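Local coordinates for periplasmic binding protein (Sulfurospirillum deleyianum, PDB 4PAG) that probably delivers a small solute to an ABC transporter as its periplasmic binding protein, and holds a histidine in its pocket in this crystal, at residues D53-E58 against V261-F266; S47-K52 against K63-L68. All blocks are in the same frame, centred on the assembly; numbering follows the deposited sequence.

Contact 1: residues D53-E58 against V261-F266; sequences DNNNGE and VPKSPF. With HIS (histidine), chain E.
Lys-263 lies alongside Asn-55 in the pocket of this solute-binding protein, and the loop after strand 258-260 runs past the loop that leads into helix 57-60. At the start of that loop the carbonyl O of Val-261 takes a bond from Lys-263 NZ in the carbonyl plane. With chi4 bent at 73°, Lys-263 NZ also donates to the carboxylate O of the bound histidine at 2.9 Å, and Gln-233 O is a third acceptor. Further back, Lys-263 CG rests against Asp-53 O at 3.3 Å. The carbonyl O of Lys-263 accepts Asn-55 N at 3.0 Å. With an alanine here, the ligand carboxylate would probably lose its charged partner, and the carbonyls of Val-261 and Gln-233 the donor they share. Ser-264 OG donates to Asn-56 OD1 at 2.8 Å, in the plane of that amide and on a lone pair. A cis peptide leads into Pro-265, whose CA meets Asn-55 O at 3.2 Å in a CH...O contact, while its CB packs on Gly-57 CA at 3.9 Å. Asn-54 OD1 sits 3.3 Å from Phe-266 CA and accepts from Asn-267 N. The result is a largely buried junction held by one backbone and one side-chain hydrogen bond along with CH...O contacts, in which a lysine steadied by two main-chain carbonyls presents its positive charge to the ligand carboxylate.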
ATOM      1  N   ASP A  53      -9.746   6.757   1.169  1.00 18.11           N
ATOM      2  CA  ASP A  53      -8.328   6.493   1.425  1.00 18.05           C
ATOM      3  C   ASP A  53      -7.430   6.800   0.222  1.00 17.21           C
ATOM      4  O   ASP A  53      -6.199   6.789   0.333  1.00 14.77           O
ATOM      5  CB  ASP A  53      -8.163   5.023   1.830  1.00 19.69           C
ATOM      6  CG  ASP A  53      -8.970   4.663   3.068  1.00 23.23           C
ATOM      7  OD1 ASP A  53      -8.793   5.328   4.112  1.00 28.65           O
ATOM      8  OD2 ASP A  53      -9.785   3.714   3.010  1.00 30.35           O
ATOM      9  N   ASN A  54      -8.053   7.046  -0.930  1.00 15.43           N
ATOM     10  CA  ASN A  54      -7.342   7.251  -2.187  1.00 16.27           C
ATOM     11  C   ASN A  54      -8.033   8.382  -2.949  1.00 17.46           C
ATOM     12  O   ASN A  54      -9.211   8.261  -3.302  1.00 18.48           O
ATOM     13  CB  ASN A  54      -7.320   5.957  -3.011  1.00 15.76           C
ATOM     14  CG  ASN A  54      -6.724   4.783  -2.246  1.00 15.06           C
ATOM     15  OD1 ASN A  54      -5.533   4.500  -2.350  1.00 14.36           O
ATOM     16  ND2 ASN A  54      -7.550   4.102  -1.465  1.00 16.52           N
ATOM     17  N   ASN A  55      -7.304   9.477  -3.172  1.00 17.60           N
ATOM     18  CA  ASN A  55      -7.881  10.752  -3.607  1.00 19.76           C
ATOM     19  C   ASN A  55      -7.222  11.313  -4.859  1.00 16.88           C
ATOM     20  O   ASN A  55      -6.078  11.005  -5.159  1.00 15.40           O
ATOM     21  CB  ASN A  55      -7.683  11.835  -2.518  1.00 22.76           C
ATOM     22  CG  ASN A  55      -8.351  11.496  -1.202  1.00 25.56           C
ATOM     23  OD1 ASN A  55      -9.207  10.606  -1.110  1.00 34.81           O
ATOM     24  ND2 ASN A  55      -7.963  12.211  -0.168  1.00 27.56           N
ATOM     25  N   ASN A  56      -7.936  12.208  -5.535  1.00 19.88           N
ATOM     26  CA  ASN A  56      -7.382  13.027  -6.615  1.00 19.73           C
ATOM     27  C   ASN A  56      -6.859  12.221  -7.805  1.00 18.68           C
ATOM     28  O   ASN A  56      -5.975  12.676  -8.528  1.00 19.96           O
ATOM     29  CB  ASN A  56      -6.274  13.953  -6.084  1.00 19.99           C
ATOM     30  CG  ASN A  56      -6.763  14.910  -5.012  1.00 23.94           C
ATOM     31  OD1 ASN A  56      -6.221  14.960  -3.903  1.00 26.87           O
ATOM     32  ND2 ASN A  56      -7.785  15.684  -5.338  1.00 24.72           N
ATOM     33  N   GLY A  57      -7.417  11.038  -8.027  1.00 18.86           N
ATOM     34  CA  GLY A  57      -6.931  10.157  -9.085  1.00 20.38           C
ATOM     35  C   GLY A  57      -6.922  10.803 -10.458  1.00 21.77           C
ATOM     36  O   GLY A  57      -6.023  10.559 -11.252  1.00 23.31           O
ATOM     37  N   GLU A  58      -7.906  11.650 -10.737  1.00 23.83           N
ATOM     38  CA  GLU A  58      -8.025  12.259 -12.068  1.00 27.28           C
ATOM     39  C   GLU A  58      -6.823  13.146 -12.430  1.00 26.62           C
ATOM     40  O   GLU A  58      -6.528  13.352 -13.604  1.00 28.69           O
ATOM     41  CB  GLU A  58      -9.351  13.026 -12.211  1.00 28.44           C
ATOM     42  CG  GLU A  58      -9.460  14.321 -11.412  1.00 35.67           C
ATOM     43  CD  GLU A  58      -9.712  14.107  -9.925  1.00 44.23           C
ATOM     44  OE1 GLU A  58      -9.921  12.946  -9.500  1.00 44.39           O
ATOM     45  OE2 GLU A  58      -9.695  15.112  -9.175  1.00 61.46           O
ATOM     46  N   VAL A 261      -1.349  10.892   6.525  1.00 12.28           N
ATOM     47  CA  VAL A 261      -0.825  10.092   5.413  1.00 13.19           C
ATOM     48  C   VAL A 261      -1.352  10.631   4.079  1.00 12.49           C
ATOM     49  O   VAL A 261      -2.558  10.775   3.917  1.00 14.65           O
ATOM     50  CB  VAL A 261      -1.231   8.606   5.555  1.00 13.27           C
ATOM     51  CG1 VAL A 261      -0.744   7.788   4.375  1.00 13.11           C
ATOM     52  CG2 VAL A 261      -0.686   8.012   6.842  1.00 13.82           C
ATOM     53  N   PRO A 262      -0.456  10.927   3.116  1.00 11.90           N
ATOM     54  CA  PRO A 262      -0.899  11.307   1.776  1.00 14.20           C
ATOM     55  C   PRO A 262      -1.636  10.205   1.029  1.00 14.81           C
ATOM     56  O   PRO A 262      -1.370   9.006   1.225  1.00 14.07           O
ATOM     57  CB  PRO A 262       0.406  11.637   1.048  1.00 15.62           C
ATOM     58  CG  PRO A 262       1.371  11.972   2.130  1.00 14.01           C
ATOM     59  CD  PRO A 262       1.000  11.060   3.259  1.00 13.08           C
ATOM     60  N   LYS A 263      -2.549  10.626   0.165  1.00 15.33           N
ATOM     61  CA  LYS A 263      -3.505   9.717  -0.466  1.00 16.50           C
ATOM     62  C   LYS A 263      -3.631   9.857  -1.975  1.00 15.02           C
ATOM     63  O   LYS A 263      -4.429   9.143  -2.580  1.00 13.57           O
ATOM     64  CB  LYS A 263      -4.886   9.936   0.158  1.00 17.81           C
ATOM     65  CG  LYS A 263      -4.926   9.593   1.628  1.00 20.62           C
ATOM     66  CD  LYS A 263      -6.194  10.041   2.299  1.00 22.22           C
ATOM     67  CE  LYS A 263      -6.164   9.633   3.760  1.00 23.49           C
ATOM     68  NZ  LYS A 263      -5.220  10.467   4.547  1.00 23.07           N
ATOM     69  N   SER A 264      -2.850  10.753  -2.581  1.00 15.50           N
ATOM     70  CA  SER A 264      -3.028  11.121  -3.983  1.00 15.08           C
ATOM     71  C   SER A 264      -1.940  10.533  -4.889  1.00 15.51           C
ATOM     72  O   SER A 264      -0.771  10.894  -4.760  1.00 16.39           O
ATOM     73  CB  SER A 264      -3.044  12.645  -4.121  1.00 15.50           C
ATOM     74  OG  SER A 264      -4.089  13.209  -3.344  1.00 16.54           O
ATOM     75  N   PRO A 265      -2.318   9.635  -5.821  1.00 14.32           N
ATOM     76  CA  PRO A 265      -3.641   9.082  -6.100  1.00 14.14           C
ATOM     77  C   PRO A 265      -3.949   7.789  -5.335  1.00 14.72           C
ATOM     78  O   PRO A 265      -5.109   7.358  -5.287  1.00 14.23           O
ATOM     79  CB  PRO A 265      -3.557   8.782  -7.590  1.00 14.65           C
ATOM     80  CG  PRO A 265      -2.148   8.321  -7.761  1.00 14.06           C
ATOM     81  CD  PRO A 265      -1.339   9.195  -6.838  1.00 14.12           C
ATOM     82  N   PHE A 266      -2.912   7.162  -4.780  1.00 13.77           N
ATOM     83  CA  PHE A 266      -3.053   5.960  -3.980  1.00 12.98           C
ATOM     84  C   PHE A 266      -2.461   6.251  -2.600  1.00 13.00           C
ATOM     85  O   PHE A 266      -1.487   6.997  -2.478  1.00 12.34           O
ATOM     86  CB  PHE A 266      -2.268   4.787  -4.576  1.00 13.59           C
ATOM     87  CG  PHE A 266      -2.624   4.420  -5.991  1.00 13.82           C
ATOM     88  CD1 PHE A 266      -3.917   4.570  -6.500  1.00 14.68           C
ATOM     89  CD2 PHE A 266      -1.655   3.834  -6.805  1.00 14.93           C
ATOM     90  CE1 PHE A 266      -4.214   4.181  -7.805  1.00 14.33           C
ATOM     91  CE2 PHE A 266      -1.951   3.439  -8.102  1.00 14.72           C
ATOM     92  CZ  PHE A 266      -3.234   3.608  -8.601  1.00 13.66           C
TER
HETATM   93  N   HIS E 403      -5.143  16.263   3.419  0.50 28.91           N
HETATM   94  CA  HIS E 403      -5.089  14.958   2.704  0.50 25.90           C
HETATM   95  C   HIS E 403      -6.299  14.103   3.053  0.50 22.60           C
HETATM   96  O   HIS E 403      -6.259  13.122   3.809  0.50 15.82           O
HETATM   97  CB  HIS E 403      -3.796  14.217   3.020  0.50 24.46           C
HETATM   98  CG  HIS E 403      -2.571  15.069   2.912  0.50 24.82           C
HETATM   99  ND1 HIS E 403      -1.438  14.850   3.665  0.50 21.02           N
HETATM  100  CD2 HIS E 403      -2.305  16.148   2.139  0.50 27.39           C
HETATM  101  CE1 HIS E 403      -0.522  15.750   3.354  0.50 24.88           C
HETATM  102  NE2 HIS E 403      -1.023  16.550   2.430  0.50 28.41           N
HETATM  103  OXT HIS E 403      -7.376  14.410   2.566  0.50 24.38           O

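Contact 2: residues S47-K52 against K63-L68; sequences SPQTNK and KHFMEL
The short helix 63-66 and the turn that follows it are tied to the loop between helices 28-37 and 57-60 by Gln-49, whose side chain bonds the carbonyls of Phe-65 and Leu-68. Gln-49 NE2 donates twice, to Phe-65 O at 2.9 Å and to Leu-68 O at 3.0 Å. Both acceptors lie close to the amide plane, so the two bonds fix the rotation of the group. The Phe-65 bond is the straighter, 164° at hydrogen, and its donor lies in the carbonyl plane; the same oxygen also accepts Leu-68 N within the turn. Met-66 O is near NE2 as well, but the angle is too poor for a bond. The bend of the glutamine chain at chi2 (89°) turns its amide toward these carbonyls, while Gln-49 CG passes 3.9 Å from Phe-65 CE2, with amide and ring planes nearly perpendicular. The Phe-65 ring also makes an edge-to-face stack with Tyr-35. A water 2.8 Å from Gln-49 OE1 also reaches Leu-68 O at a longer distance. Beside this polar grip is a nonpolar one, made by Met-66, a selenomethionine in this crystal. Bent at chi2 and chi3, it folds back so that SE touches Gln-49 CB at 3.9 Å and CE meets Thr-50 CG2 at 3.8 Å.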
ATOM      1  N   SER A  47     -12.404  -1.461  -6.260  1.00 22.98           N
ATOM      2  CA  SER A  47     -13.128  -0.460  -5.482  1.00 23.43           C
ATOM      3  C   SER A  47     -13.239   0.826  -6.309  1.00 20.97           C
ATOM      4  O   SER A  47     -12.526   0.985  -7.303  1.00 20.62           O
ATOM      5  CB  SER A  47     -12.355  -0.138  -4.198  1.00 27.82           C
ATOM      6  OG  SER A  47     -12.200  -1.278  -3.381  1.00 35.49           O
ATOM      7  N   PRO A  48     -14.113   1.756  -5.894  1.00 21.74           N
ATOM      8  CA  PRO A  48     -14.175   3.060  -6.562  1.00 20.65           C
ATOM      9  C   PRO A  48     -12.804   3.713  -6.612  1.00 19.01           C
ATOM     10  O   PRO A  48     -12.076   3.699  -5.614  1.00 21.20           O
ATOM     11  CB  PRO A  48     -15.120   3.874  -5.669  1.00 21.62           C
ATOM     12  CG  PRO A  48     -15.934   2.870  -4.940  1.00 23.85           C
ATOM     13  CD  PRO A  48     -15.101   1.634  -4.805  1.00 24.00           C
ATOM     14  N   GLN A  49     -12.456   4.282  -7.760  1.00 20.55           N
ATOM     15  CA  GLN A  49     -11.112   4.822  -7.981  1.00 22.26           C
ATOM     16  C   GLN A  49     -10.775   5.982  -7.035  1.00 22.91           C
ATOM     17  O   GLN A  49      -9.616   6.162  -6.652  1.00 25.07           O
ATOM     18  CB  GLN A  49     -10.961   5.274  -9.432  1.00 23.01           C
ATOM     19  CG  GLN A  49     -10.887   4.130 -10.428  1.00 19.90           C
ATOM     20  CD  GLN A  49     -12.237   3.679 -10.952  1.00 19.85           C
ATOM     21  OE1 GLN A  49     -13.259   3.722 -10.245  1.00 21.88           O
ATOM     22  NE2 GLN A  49     -12.247   3.224 -12.204  1.00 15.23           N
ATOM     23  N   THR A  50     -11.787   6.767  -6.677  1.00 21.32           N
ATOM     24  CA  THR A  50     -11.644   7.794  -5.659  1.00 21.96           C
ATOM     25  C   THR A  50     -12.518   7.389  -4.496  1.00 20.69           C
ATOM     26  O   THR A  50     -13.709   7.122  -4.664  1.00 21.24           O
ATOM     27  CB  THR A  50     -12.098   9.176  -6.149  1.00 26.54           C
ATOM     28  OG1 THR A  50     -13.466   9.104  -6.558  1.00 37.64           O
ATOM     29  CG2 THR A  50     -11.266   9.618  -7.308  1.00 25.83           C
ATOM     30  N   ASN A  51     -11.916   7.318  -3.320  1.00 19.19           N
ATOM     31  CA  ASN A  51     -12.625   6.902  -2.127  1.00 19.76           C
ATOM     32  C   ASN A  51     -12.003   7.611  -0.930  1.00 18.25           C
ATOM     33  O   ASN A  51     -11.204   8.537  -1.093  1.00 19.77           O
ATOM     34  CB  ASN A  51     -12.609   5.367  -2.008  1.00 19.86           C
ATOM     35  CG  ASN A  51     -11.201   4.784  -2.005  1.00 22.57           C
ATOM     36  OD1 ASN A  51     -10.351   5.184  -1.212  1.00 18.54           O
ATOM     37  ND2 ASN A  51     -10.952   3.823  -2.898  1.00 27.44           N
ATOM     38  N   LYS A  52     -12.369   7.199   0.273  1.00 17.14           N
ATOM     39  CA  LYS A  52     -11.891   7.891   1.473  1.00 20.95           C
ATOM     40  C   LYS A  52     -10.362   7.838   1.641  1.00 19.20           C
ATOM     41  O   LYS A  52      -9.757   8.762   2.181  1.00 20.08           O
ATOM     42  CB  LYS A  52     -12.578   7.312   2.711  1.00 22.89           C
ATOM     43  CG  LYS A  52     -12.407   8.160   3.962  1.00 25.84           C
ATOM     44  CD  LYS A  52     -13.394   7.742   5.035  1.00 28.50           C
ATOM     45  CE  LYS A  52     -13.057   8.391   6.368  1.00 31.67           C
ATOM     46  NZ  LYS A  52     -14.114   8.172   7.387  1.00 31.69           N
ATOM     47  N   LYS A  63      -7.165   8.464 -17.942  1.00 23.31           N
ATOM     48  CA  LYS A  63      -8.611   8.484 -18.095  1.00 25.78           C
ATOM     49  C   LYS A  63      -9.160   7.060 -18.246  1.00 23.01           C
ATOM     50  O   LYS A  63     -10.208   6.743 -17.679  1.00 23.46           O
ATOM     51  CB  LYS A  63      -9.012   9.349 -19.288  1.00 31.87           C
ATOM     52  CG  LYS A  63     -10.475   9.767 -19.273  1.00 39.88           C
ATOM     53  CD  LYS A  63     -10.643  11.195 -19.774  1.00 49.32           C
ATOM     54  CE  LYS A  63     -12.104  11.544 -20.003  1.00 53.12           C
ATOM     55  NZ  LYS A  63     -12.689  10.775 -21.139  1.00 58.11           N
ATOM     56  N   HIS A  64      -8.450   6.208 -18.988  1.00 23.49           N
ATOM     57  CA  HIS A  64      -8.860   4.802 -19.150  1.00 24.00           C
ATOM     58  C   HIS A  64      -9.075   4.136 -17.797  1.00 20.83           C
ATOM     59  O   HIS A  64     -10.122   3.537 -17.564  1.00 19.83           O
ATOM     60  CB  HIS A  64      -7.839   3.996 -19.957  1.00 27.49           C
ATOM     61  CG  HIS A  64      -8.118   2.518 -19.988  1.00 34.04           C
ATOM     62  ND1 HIS A  64      -9.150   1.968 -20.721  1.00 40.68           N
ATOM     63  CD2 HIS A  64      -7.499   1.479 -19.375  1.00 38.90           C
ATOM     64  CE1 HIS A  64      -9.156   0.656 -20.555  1.00 38.94           C
ATOM     65  NE2 HIS A  64      -8.162   0.332 -19.745  1.00 42.02           N
ATOM     66  N   PHE A  65      -8.083   4.248 -16.911  1.00 17.45           N
ATOM     67  CA  PHE A  65      -8.165   3.635 -15.597  1.00 16.54           C
ATOM     68  C   PHE A  65      -9.329   4.203 -14.790  1.00 16.46           C
ATOM     69  O   PHE A  65     -10.042   3.448 -14.144  1.00 18.25           O
ATOM     70  CB  PHE A  65      -6.852   3.794 -14.820  1.00 16.29           C
ATOM     71  CG  PHE A  65      -6.872   3.177 -13.445  1.00 17.20           C
ATOM     72  CD1 PHE A  65      -6.645   1.815 -13.269  1.00 18.62           C
ATOM     73  CD2 PHE A  65      -7.108   3.952 -12.324  1.00 18.77           C
ATOM     74  CE1 PHE A  65      -6.646   1.247 -12.008  1.00 17.25           C
ATOM     75  CE2 PHE A  65      -7.113   3.388 -11.057  1.00 18.45           C
ATOM     76  CZ  PHE A  65      -6.880   2.035 -10.899  1.00 17.84           C
HETATM   77  N   MSE A  66      -9.524   5.525 -14.845  1.00 16.50           N
HETATM   78  CA  MSE A  66     -10.574   6.190 -14.063  1.00 18.21           C
HETATM   79  C   MSE A  66     -11.957   5.816 -14.520  1.00 19.31           C
HETATM   80  O   MSE A  66     -12.905   5.958 -13.757  1.00 23.40           O
HETATM   81  CB  MSE A  66     -10.486   7.715 -14.137  1.00 18.23           C
HETATM   82  CG  MSE A  66      -9.212   8.274 -13.523  1.00 20.03           C
HETATM   83 SE   MSE A  66      -9.071   7.894 -11.597  1.00 24.22          SE
HETATM   84  CE  MSE A  66     -10.579   9.023 -11.021  1.00 26.29           C
ATOM     85  N   GLU A  67     -12.090   5.335 -15.755  1.00 20.31           N
ATOM     86  CA  GLU A  67     -13.402   4.962 -16.307  1.00 21.84           C
ATOM     87  C   GLU A  67     -13.706   3.459 -16.251  1.00 18.59           C
ATOM     88  O   GLU A  67     -14.771   3.039 -16.680  1.00 19.86           O
ATOM     89  CB  GLU A  67     -13.525   5.478 -17.749  1.00 25.53           C
ATOM     90  CG  GLU A  67     -13.542   7.003 -17.831  1.00 31.68           C
ATOM     91  CD  GLU A  67     -13.431   7.542 -19.243  1.00 37.67           C
ATOM     92  OE1 GLU A  67     -12.959   6.815 -20.140  1.00 43.45           O
ATOM     93  OE2 GLU A  67     -13.802   8.715 -19.450  1.00 44.05           O
ATOM     94  N   LEU A  68     -12.793   2.652 -15.710  1.00 18.85           N
ATOM     95  CA  LEU A  68     -13.018   1.205 -15.612  1.00 18.17           C
ATOM     96  C   LEU A  68     -14.152   0.890 -14.651  1.00 18.75           C
ATOM     97  O   LEU A  68     -14.344   1.606 -13.664  1.00 20.37           O
ATOM     98  CB  LEU A  68     -11.759   0.478 -15.124  1.00 18.92           C
ATOM     99  CG  LEU A  68     -10.558   0.429 -16.056  1.00 19.48           C
ATOM    100  CD1 LEU A  68      -9.351  -0.133 -15.311  1.00 19.40           C
ATOM    101  CD2 LEU A  68     -10.867  -0.393 -17.293  1.00 21.11           C
TER
HETATM  102  O   HOH W   1     -15.813   3.313 -11.253  1.00 28.61           O

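The centres of contacts 1 and 2 are 11 Å apart, and their segments alternate along the chain: 47-52 runs straight into 53-58, and helix 57-60 is followed by helix 63-66. Contact 1 is the buried one and includes Asn-55, Val-261 and Lys-263 of the histidine pocket; contact 2 is nearer the surface, with the Thr-50 side chain about 11 Å from the ligand. They meet by packing and through Asn-51. Selenomethionine Met-66 places SE 3.8 Å from Gly-57 C and CE 3.8 Å from Glu-58 N, while Lys-263 CD lies 3.8 Å from Lys-52 O. Asn-51 OD1 accepts from Asp-53 N and Asn-54 ND2, joining the two loop segments.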